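Local coordinates for MetRS related protein (Pyrococcus horikoshii, PDB 2CWP) that probably binds tRNA through an OB-fold domain, being related to methionyl-tRNA synthetase, the enzyme that joins methionine to its tRNA, at residues Lys14-Ala25 with Leu61-Leu72; Glu44-Ile52 with Phe77-Leu88. One frame throughout, in Å; residues are numbered along the deposited sequence.

Interaction 1 (Lys14-Ala25 with Leu61-Leu72); sequences KFQMKVGLVKKA and LEGKKFIFVVNL
Asn71 and the backbone of Lys14 and Gln16 show how a side chain can prolong the pairing of two strands past their ends. ND2 of Asn71 donates to Lys14 O at 2.8 Å, in the plane of that carbonyl, while Asn71 OD1 accepts Gln16 N, also at 2.8 Å, with the donor standing well above the amide plane. A first torsion of 70°, which puts CG between backbone N and carbonyl carbon, turns the amide toward the Lys14-Gln16 backbone. At the other end the carboxylate of Glu62 plays a similar part: OE1 takes Ala25 N at 2.9 Å on its anti side.

Between these ends the backbones run antiparallel, with Lys18 facing Phe68 and Gly20 facing Phe66 as hydrogen-bonded pairs. Gly20 lies against the ring of Phe68, whose CD1 a beta carbon would strike; CE1 of Phe68 comes edge-on to Gly20 O at 3.4 Å. Val22 CG2 sits at the edges of two rings, 3.7 Å from Phe66 CD1 and 4.0 Å from Phe68 CZ. On the other face Met17 CB meets Ile67 CG2 at 3.9 Å, and Val19 CG1 rests on the aliphatic part of Lys65, whose NZ bonds to Glu103 O and Val105 O.

Farther out, Leu86 touches both Phe66 and Phe68, and Phe41 makes an edge-to-face contact with Phe68. A classic beta bulge at Lys23 and Lys24, opposite Ile38, follows. The Asn71 amide, donor and acceptor at once, can thus satisfy both a backbone C=O and an N-H, whereas the Glu62 carboxylate satisfies an N-H; between them the pairing relies on backbone bonds and apolar packing.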
# COMPACT_ATOMS: atom_id res chain seq x y z
N LYS A 14 16.42 4.94 -4.28
CA LYS A 14 16.35 5.53 -2.95
C LYS A 14 14.98 5.27 -2.31
O LYS A 14 14.86 5.26 -1.10
CB LYS A 14 16.65 7.04 -2.99
CG LYS A 14 15.67 7.87 -3.77
CD LYS A 14 16.11 9.31 -3.81
CE LYS A 14 15.12 10.16 -4.59
NZ LYS A 14 15.37 11.62 -4.43
N PHE A 15 13.95 5.09 -3.14
CA PHE A 15 12.63 4.80 -2.60
C PHE A 15 12.60 3.32 -2.23
O PHE A 15 13.21 2.48 -2.92
CB PHE A 15 11.55 5.13 -3.61
CG PHE A 15 11.40 6.60 -3.86
CD1 PHE A 15 12.29 7.27 -4.70
CD2 PHE A 15 10.43 7.34 -3.19
CE1 PHE A 15 12.21 8.65 -4.87
CE2 PHE A 15 10.34 8.71 -3.35
CZ PHE A 15 11.23 9.37 -4.19
N GLN A 16 11.93 3.00 -1.13
CA GLN A 16 11.89 1.62 -0.69
C GLN A 16 10.51 1.01 -0.72
O GLN A 16 9.61 1.46 -0.02
CB GLN A 16 12.44 1.48 0.72
CG GLN A 16 13.94 1.57 0.78
CD GLN A 16 14.45 1.14 2.12
OE1 GLN A 16 14.26 1.84 3.12
NE2 GLN A 16 15.09 -0.02 2.17
N MET A 17 10.37 -0.01 -1.54
CA MET A 17 9.11 -0.73 -1.65
C MET A 17 9.38 -2.12 -1.09
O MET A 17 10.41 -2.71 -1.37
CB MET A 17 8.65 -0.81 -3.11
CG MET A 17 8.38 0.54 -3.73
SD MET A 17 7.56 0.47 -5.34
CE MET A 17 9.00 0.26 -6.46
N LYS A 18 8.47 -2.62 -0.28
CA LYS A 18 8.64 -3.94 0.29
C LYS A 18 7.32 -4.68 0.24
O LYS A 18 6.25 -4.08 0.15
CB LYS A 18 9.10 -3.85 1.75
CG LYS A 18 10.38 -3.08 1.97
CD LYS A 18 10.87 -3.26 3.40
CE LYS A 18 12.28 -2.71 3.57
NZ LYS A 18 12.87 -3.13 4.88
N VAL A 19 7.40 -6.00 0.31
CA VAL A 19 6.23 -6.83 0.29
C VAL A 19 5.65 -6.78 1.69
O VAL A 19 6.38 -6.95 2.67
CB VAL A 19 6.60 -8.25 -0.06
CG1 VAL A 19 5.44 -9.17 0.17
CG2 VAL A 19 7.08 -8.29 -1.52
N GLY A 20 4.34 -6.54 1.79
CA GLY A 20 3.70 -6.48 3.09
C GLY A 20 2.43 -7.29 3.14
O GLY A 20 1.70 -7.35 2.15
N LEU A 21 2.16 -7.93 4.28
CA LEU A 21 0.94 -8.74 4.45
C LEU A 21 -0.13 -7.94 5.16
O LEU A 21 0.10 -7.44 6.26
CB LEU A 21 1.24 -10.02 5.25
CG LEU A 21 0.03 -10.79 5.80
CD1 LEU A 21 -0.86 -11.24 4.64
CD2 LEU A 21 0.50 -12.00 6.64
N VAL A 22 -1.29 -7.82 4.55
CA VAL A 22 -2.38 -7.06 5.16
C VAL A 22 -3.04 -7.90 6.27
O VAL A 22 -3.80 -8.82 5.98
CB VAL A 22 -3.44 -6.67 4.11
CG1 VAL A 22 -4.61 -5.94 4.78
CG2 VAL A 22 -2.79 -5.79 3.04
N LYS A 23 -2.73 -7.58 7.51
CA LYS A 23 -3.28 -8.29 8.66
C LYS A 23 -4.75 -7.93 8.85
O LYS A 23 -5.59 -8.79 9.07
CB LYS A 23 -2.50 -7.95 9.92
CG LYS A 23 -1.09 -8.51 9.96
CD LYS A 23 -1.12 -10.02 10.04
CE LYS A 23 0.05 -10.55 10.86
NZ LYS A 23 -0.02 -12.03 11.00
N LYS A 24 -5.04 -6.64 8.74
CA LYS A 24 -6.40 -6.16 8.88
C LYS A 24 -6.64 -4.95 8.00
O LYS A 24 -5.71 -4.17 7.72
CB LYS A 24 -6.69 -5.79 10.34
CG LYS A 24 -8.05 -5.14 10.52
CD LYS A 24 -8.52 -5.12 11.95
CE LYS A 24 -10.00 -4.83 11.99
NZ LYS A 24 -10.66 -5.57 13.09
N ALA A 25 -7.88 -4.79 7.57
CA ALA A 25 -8.27 -3.69 6.70
C ALA A 25 -9.71 -3.29 7.01
O ALA A 25 -10.62 -4.13 6.98
CB ALA A 25 -8.15 -4.11 5.24
N LEU A 61 -8.55 -7.11 0.46
CA LEU A 61 -7.14 -6.85 0.79
C LEU A 61 -6.65 -7.70 1.96
O LEU A 61 -5.52 -8.16 1.97
CB LEU A 61 -6.94 -5.37 1.12
CG LEU A 61 -7.26 -4.40 -0.01
CD1 LEU A 61 -8.13 -3.27 0.51
CD2 LEU A 61 -5.98 -3.86 -0.59
N GLU A 62 -7.52 -7.90 2.94
CA GLU A 62 -7.18 -8.70 4.11
C GLU A 62 -6.69 -10.08 3.76
O GLU A 62 -7.32 -10.78 2.98
CB GLU A 62 -8.38 -8.85 5.04
CG GLU A 62 -8.64 -7.66 5.90
CD GLU A 62 -9.23 -8.04 7.24
OE1 GLU A 62 -9.57 -7.13 8.01
OE2 GLU A 62 -9.34 -9.25 7.54
N GLY A 63 -5.58 -10.47 4.37
CA GLY A 63 -5.01 -11.77 4.14
C GLY A 63 -4.05 -11.84 2.97
O GLY A 63 -3.35 -12.85 2.82
N LYS A 64 -3.98 -10.80 2.16
CA LYS A 64 -3.07 -10.83 1.00
C LYS A 64 -1.80 -10.00 1.17
O LYS A 64 -1.71 -9.14 2.05
CB LYS A 64 -3.79 -10.32 -0.25
CG LYS A 64 -5.21 -10.81 -0.45
CD LYS A 64 -5.31 -12.30 -0.61
CE LYS A 64 -6.22 -12.64 -1.80
NZ LYS A 64 -7.46 -11.83 -1.79
N LYS A 65 -0.82 -10.26 0.30
CA LYS A 65 0.44 -9.54 0.28
C LYS A 65 0.41 -8.57 -0.90
O LYS A 65 -0.12 -8.91 -1.97
CB LYS A 65 1.61 -10.50 0.10
CG LYS A 65 1.79 -11.46 1.26
CD LYS A 65 3.03 -12.32 1.10
CE LYS A 65 3.11 -13.32 2.23
NZ LYS A 65 4.29 -14.22 2.10
N PHE A 66 0.98 -7.38 -0.70
CA PHE A 66 1.04 -6.36 -1.74
C PHE A 66 2.35 -5.58 -1.64
O PHE A 66 3.10 -5.73 -0.67
CB PHE A 66 -0.10 -5.35 -1.61
CG PHE A 66 -1.46 -5.96 -1.70
CD1 PHE A 66 -2.15 -6.30 -0.54
CD2 PHE A 66 -2.04 -6.22 -2.93
CE1 PHE A 66 -3.42 -6.90 -0.61
CE2 PHE A 66 -3.31 -6.81 -3.01
CZ PHE A 66 -3.99 -7.15 -1.85
N ILE A 67 2.59 -4.73 -2.64
CA ILE A 67 3.77 -3.89 -2.67
C ILE A 67 3.41 -2.59 -1.96
O ILE A 67 2.35 -2.03 -2.19
CB ILE A 67 4.14 -3.53 -4.09
CG1 ILE A 67 4.31 -4.81 -4.91
CG2 ILE A 67 5.37 -2.65 -4.07
CD1 ILE A 67 4.34 -4.55 -6.42
N PHE A 68 4.30 -2.12 -1.10
CA PHE A 68 4.07 -0.87 -0.37
C PHE A 68 5.34 -0.03 -0.38
O PHE A 68 6.44 -0.57 -0.22
CB PHE A 68 3.73 -1.15 1.11
CG PHE A 68 2.44 -1.90 1.34
CD1 PHE A 68 2.40 -3.29 1.29
CD2 PHE A 68 1.27 -1.20 1.66
CE1 PHE A 68 1.22 -4.00 1.58
CE2 PHE A 68 0.08 -1.89 1.95
CZ PHE A 68 0.06 -3.29 1.91
N VAL A 69 5.20 1.28 -0.59
CA VAL A 69 6.35 2.19 -0.52
C VAL A 69 6.40 2.51 0.98
O VAL A 69 5.42 3.05 1.50
CB VAL A 69 6.10 3.52 -1.25
CG1 VAL A 69 7.39 4.31 -1.29
CG2 VAL A 69 5.58 3.29 -2.63
N VAL A 70 7.51 2.22 1.64
CA VAL A 70 7.63 2.42 3.09
C VAL A 70 8.57 3.50 3.66
O VAL A 70 8.65 3.66 4.89
CB VAL A 70 8.01 1.09 3.79
CG1 VAL A 70 6.98 0.01 3.46
CG2 VAL A 70 9.41 0.65 3.36
N ASN A 71 9.28 4.23 2.81
CA ASN A 71 10.17 5.27 3.32
C ASN A 71 9.72 6.65 2.90
O ASN A 71 10.54 7.51 2.56
CB ASN A 71 11.64 5.01 2.89
CG ASN A 71 11.87 5.24 1.39
OD1 ASN A 71 10.98 5.04 0.56
ND2 ASN A 71 13.09 5.64 1.05
N LEU A 72 8.41 6.87 2.93
CA LEU A 72 7.83 8.16 2.57
C LEU A 72 7.56 8.97 3.83
O LEU A 72 7.54 8.44 4.94
CB LEU A 72 6.51 7.98 1.81
CG LEU A 72 6.51 7.30 0.44
CD1 LEU A 72 5.14 7.47 -0.19
CD2 LEU A 72 7.57 7.88 -0.46

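Interaction 2 (Glu44-Ile52 with Phe77-Leu88); sequences EERTIVTGI and FSGVESQGMLIL
Gln83 grips Thr47 twice, once with its side chain and once with its backbone. With CG beside the backbone N (chi1 -48°) and the chain extended beyond it, OE1 of Gln83 reaches Thr47 N at 2.9 Å, which lies in the amide plane on a lone pair. Gln83 N returns a nearly straight bond to Thr47 O at 2.7 Å.

The chain of Arg46 bends at chi3 (63°), laying one face of the guanidinium over Gln83 O, which stands 3.1 Å from CZ; the N-H groups point too poorly at this oxygen for a hydrogen bond, and the approach is probably electrostatic. At the rim of the group, NH1 forms a salt bridge with Glu44 OE1 and a weak hydrogen bond to Val70 O. A leucine in place of Arg46 would probably leave Glu44 without its charged mate and Gln83 O without the cation above it.

Ser82 OG, anti to its own backbone N, receives a weak bond from Val49 N at 3.3 Å and donates to a water that also bonds to Val49 O and Gly84 O. A second water joins Val49 O to Leu86 N, and a third lies between Thr50 OG1 and Leu86 O. Apolar groups flank this wet seam: Val49 CG2 meets Val80 CG1 at 3.7 Å, and Ile52 CG2 and Leu88 CD2 meet tip to tip at 3.6 Å. A water-bridged approach of strand 45-50 to strand 85-86 is consistent with the seam that closes the barrel of an OB fold.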
# COMPACT_ATOMS: atom_id res chain seq x y z
N GLU A 44 8.60 -5.44 11.21
CA GLU A 44 7.78 -4.37 11.75
C GLU A 44 6.38 -4.43 11.19
O GLU A 44 6.11 -5.13 10.21
CB GLU A 44 8.39 -3.01 11.41
CG GLU A 44 8.41 -2.72 9.92
CD GLU A 44 8.90 -1.32 9.59
OE1 GLU A 44 9.04 -1.00 8.39
OE2 GLU A 44 9.15 -0.54 10.54
N GLU A 45 5.50 -3.68 11.83
CA GLU A 45 4.12 -3.58 11.43
C GLU A 45 3.90 -2.11 11.15
O GLU A 45 4.54 -1.25 11.78
CB GLU A 45 3.22 -4.03 12.58
CG GLU A 45 1.95 -4.70 12.13
CD GLU A 45 1.00 -5.00 13.27
OE1 GLU A 45 0.56 -4.04 13.95
OE2 GLU A 45 0.70 -6.20 13.47
N ARG A 46 3.04 -1.79 10.20
CA ARG A 46 2.79 -0.39 9.88
C ARG A 46 1.33 -0.14 9.55
O ARG A 46 0.61 -1.04 9.11
CB ARG A 46 3.66 0.04 8.71
CG ARG A 46 5.05 -0.52 8.79
CD ARG A 46 6.01 0.20 7.88
NE ARG A 46 6.16 1.59 8.27
CZ ARG A 46 7.10 2.39 7.79
NH1 ARG A 46 7.97 1.91 6.91
NH2 ARG A 46 7.17 3.66 8.18
N THR A 47 0.89 1.08 9.78
CA THR A 47 -0.47 1.48 9.50
C THR A 47 -0.43 2.23 8.20
O THR A 47 0.28 3.23 8.08
CB THR A 47 -1.04 2.38 10.62
OG1 THR A 47 -1.08 1.63 11.84
CG2 THR A 47 -2.45 2.85 10.27
N ILE A 48 -1.19 1.75 7.23
CA ILE A 48 -1.22 2.37 5.92
C ILE A 48 -2.62 2.64 5.43
O ILE A 48 -3.47 1.75 5.41
CB ILE A 48 -0.46 1.49 4.90
CG1 ILE A 48 1.03 1.50 5.24
CG2 ILE A 48 -0.73 1.99 3.47
CD1 ILE A 48 1.88 0.57 4.39
N VAL A 49 -2.86 3.88 5.01
CA VAL A 49 -4.15 4.28 4.48
C VAL A 49 -4.14 4.28 2.95
O VAL A 49 -3.18 4.72 2.32
CB VAL A 49 -4.52 5.69 5.00
CG1 VAL A 49 -5.87 6.12 4.44
CG2 VAL A 49 -4.54 5.69 6.53
N THR A 50 -5.22 3.77 2.36
CA THR A 50 -5.39 3.74 0.90
C THR A 50 -6.82 4.22 0.64
O THR A 50 -7.72 3.93 1.42
CB THR A 50 -5.20 2.30 0.33
OG1 THR A 50 -5.36 2.33 -1.09
CG2 THR A 50 -6.23 1.35 0.92
N GLY A 51 -7.04 4.97 -0.44
CA GLY A 51 -8.38 5.48 -0.70
C GLY A 51 -9.06 4.86 -1.91
O GLY A 51 -9.47 5.56 -2.82
N ILE A 52 -9.23 3.54 -1.89
CA ILE A 52 -9.83 2.84 -3.02
C ILE A 52 -11.17 2.19 -2.69
O ILE A 52 -11.75 1.53 -3.55
CB ILE A 52 -8.86 1.74 -3.53
CG1 ILE A 52 -8.58 0.73 -2.41
CG2 ILE A 52 -7.55 2.38 -3.99
CD1 ILE A 52 -7.42 -0.23 -2.66
N PHE A 77 -4.47 11.02 7.47
CA PHE A 77 -5.67 11.17 6.65
C PHE A 77 -6.85 10.99 7.57
O PHE A 77 -7.01 9.93 8.18
CB PHE A 77 -5.71 10.13 5.53
CG PHE A 77 -4.54 10.19 4.59
CD1 PHE A 77 -3.30 9.71 4.97
CD2 PHE A 77 -4.68 10.75 3.33
CE1 PHE A 77 -2.21 9.78 4.11
CE2 PHE A 77 -3.60 10.83 2.45
CZ PHE A 77 -2.35 10.34 2.85
N SER A 78 -7.68 12.02 7.69
CA SER A 78 -8.84 11.95 8.56
C SER A 78 -8.37 11.52 9.95
O SER A 78 -8.95 10.63 10.57
CB SER A 78 -9.86 10.95 8.01
OG SER A 78 -10.25 11.29 6.69
N GLY A 79 -7.29 12.15 10.40
CA GLY A 79 -6.74 11.86 11.71
C GLY A 79 -6.01 10.54 11.83
O GLY A 79 -5.66 10.13 12.94
N VAL A 80 -5.78 9.86 10.71
CA VAL A 80 -5.08 8.58 10.75
C VAL A 80 -3.67 8.70 10.19
O VAL A 80 -3.46 9.16 9.07
CB VAL A 80 -5.83 7.49 9.96
CG1 VAL A 80 -5.15 6.15 10.16
CG2 VAL A 80 -7.27 7.42 10.41
N GLU A 81 -2.70 8.26 10.98
CA GLU A 81 -1.29 8.32 10.60
C GLU A 81 -0.97 7.19 9.62
O GLU A 81 -1.02 6.02 9.98
CB GLU A 81 -0.42 8.21 11.85
CG GLU A 81 1.09 8.22 11.63
CD GLU A 81 1.64 9.60 11.30
OE1 GLU A 81 1.27 10.15 10.24
OE2 GLU A 81 2.44 10.15 12.10
N SER A 82 -0.65 7.55 8.38
CA SER A 82 -0.29 6.58 7.36
C SER A 82 1.24 6.51 7.27
O SER A 82 1.89 7.51 6.99
CB SER A 82 -0.88 6.99 6.01
OG SER A 82 -0.44 6.12 4.99
N GLN A 83 1.80 5.33 7.50
CA GLN A 83 3.25 5.15 7.46
C GLN A 83 3.74 4.44 6.19
O GLN A 83 4.72 3.70 6.23
CB GLN A 83 3.71 4.34 8.68
CG GLN A 83 3.15 4.80 10.02
CD GLN A 83 3.45 3.81 11.12
OE1 GLN A 83 2.93 2.69 11.13
NE2 GLN A 83 4.30 4.20 12.06
N GLY A 84 3.06 4.67 5.08
CA GLY A 84 3.46 4.04 3.83
C GLY A 84 2.39 4.20 2.78
O GLY A 84 1.47 4.99 2.94
N MET A 85 2.50 3.45 1.69
CA MET A 85 1.51 3.58 0.64
C MET A 85 1.38 2.34 -0.23
O MET A 85 2.37 1.83 -0.76
CB MET A 85 1.86 4.80 -0.21
CG MET A 85 0.87 5.10 -1.29
SD MET A 85 1.29 6.67 -2.07
CE MET A 85 2.76 6.19 -3.00
N LEU A 86 0.15 1.86 -0.38
CA LEU A 86 -0.17 0.69 -1.18
C LEU A 86 -0.01 0.97 -2.68
O LEU A 86 -0.60 1.91 -3.20
CB LEU A 86 -1.61 0.25 -0.91
CG LEU A 86 -2.16 -0.90 -1.78
CD1 LEU A 86 -1.36 -2.16 -1.53
CD2 LEU A 86 -3.65 -1.14 -1.47
N ILE A 87 0.79 0.17 -3.35
CA ILE A 87 1.00 0.31 -4.80
C ILE A 87 -0.04 -0.52 -5.57
O ILE A 87 -0.28 -1.68 -5.25
CB ILE A 87 2.40 -0.17 -5.23
CG1 ILE A 87 3.48 0.69 -4.56
CG2 ILE A 87 2.53 -0.13 -6.76
CD1 ILE A 87 3.34 2.19 -4.83
N LEU A 88 -0.66 0.08 -6.58
CA LEU A 88 -1.64 -0.59 -7.41
C LEU A 88 -1.59 -0.10 -8.84
O LEU A 88 -0.83 0.83 -9.15
CB LEU A 88 -3.04 -0.39 -6.85
CG LEU A 88 -3.44 0.99 -6.33
CD1 LEU A 88 -3.59 1.99 -7.46
CD2 LEU A 88 -4.75 0.82 -5.58
O HOH W 1 -2.03 3.66 0.23
O HOH W 2 -0.72 6.41 2.41
O HOH W 3 -3.12 3.25 -2.43

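The two interactions illustrate how a small curled barrel is tied together by strands far apart in sequence. Their segments alternate along the chain, and their centres lie about 9 Å apart. Strand 65-69 of interaction 1 is also the neighbour of strand 85-86 of interaction 2: Val69 N and Met85 O stand 2.9 Å apart, as do Ile67 O and Ile87 N, both probable hydrogen bonds. Inside, Phe68 CD2 of interaction 1 packs on Ile48 CD1 of interaction 2 at 3.3 Å, joining their apolar interiors. Direct backbone pairing thus prevails in interaction 1, whereas water bridges much of interaction 2, both within the putative tRNA-binding domain.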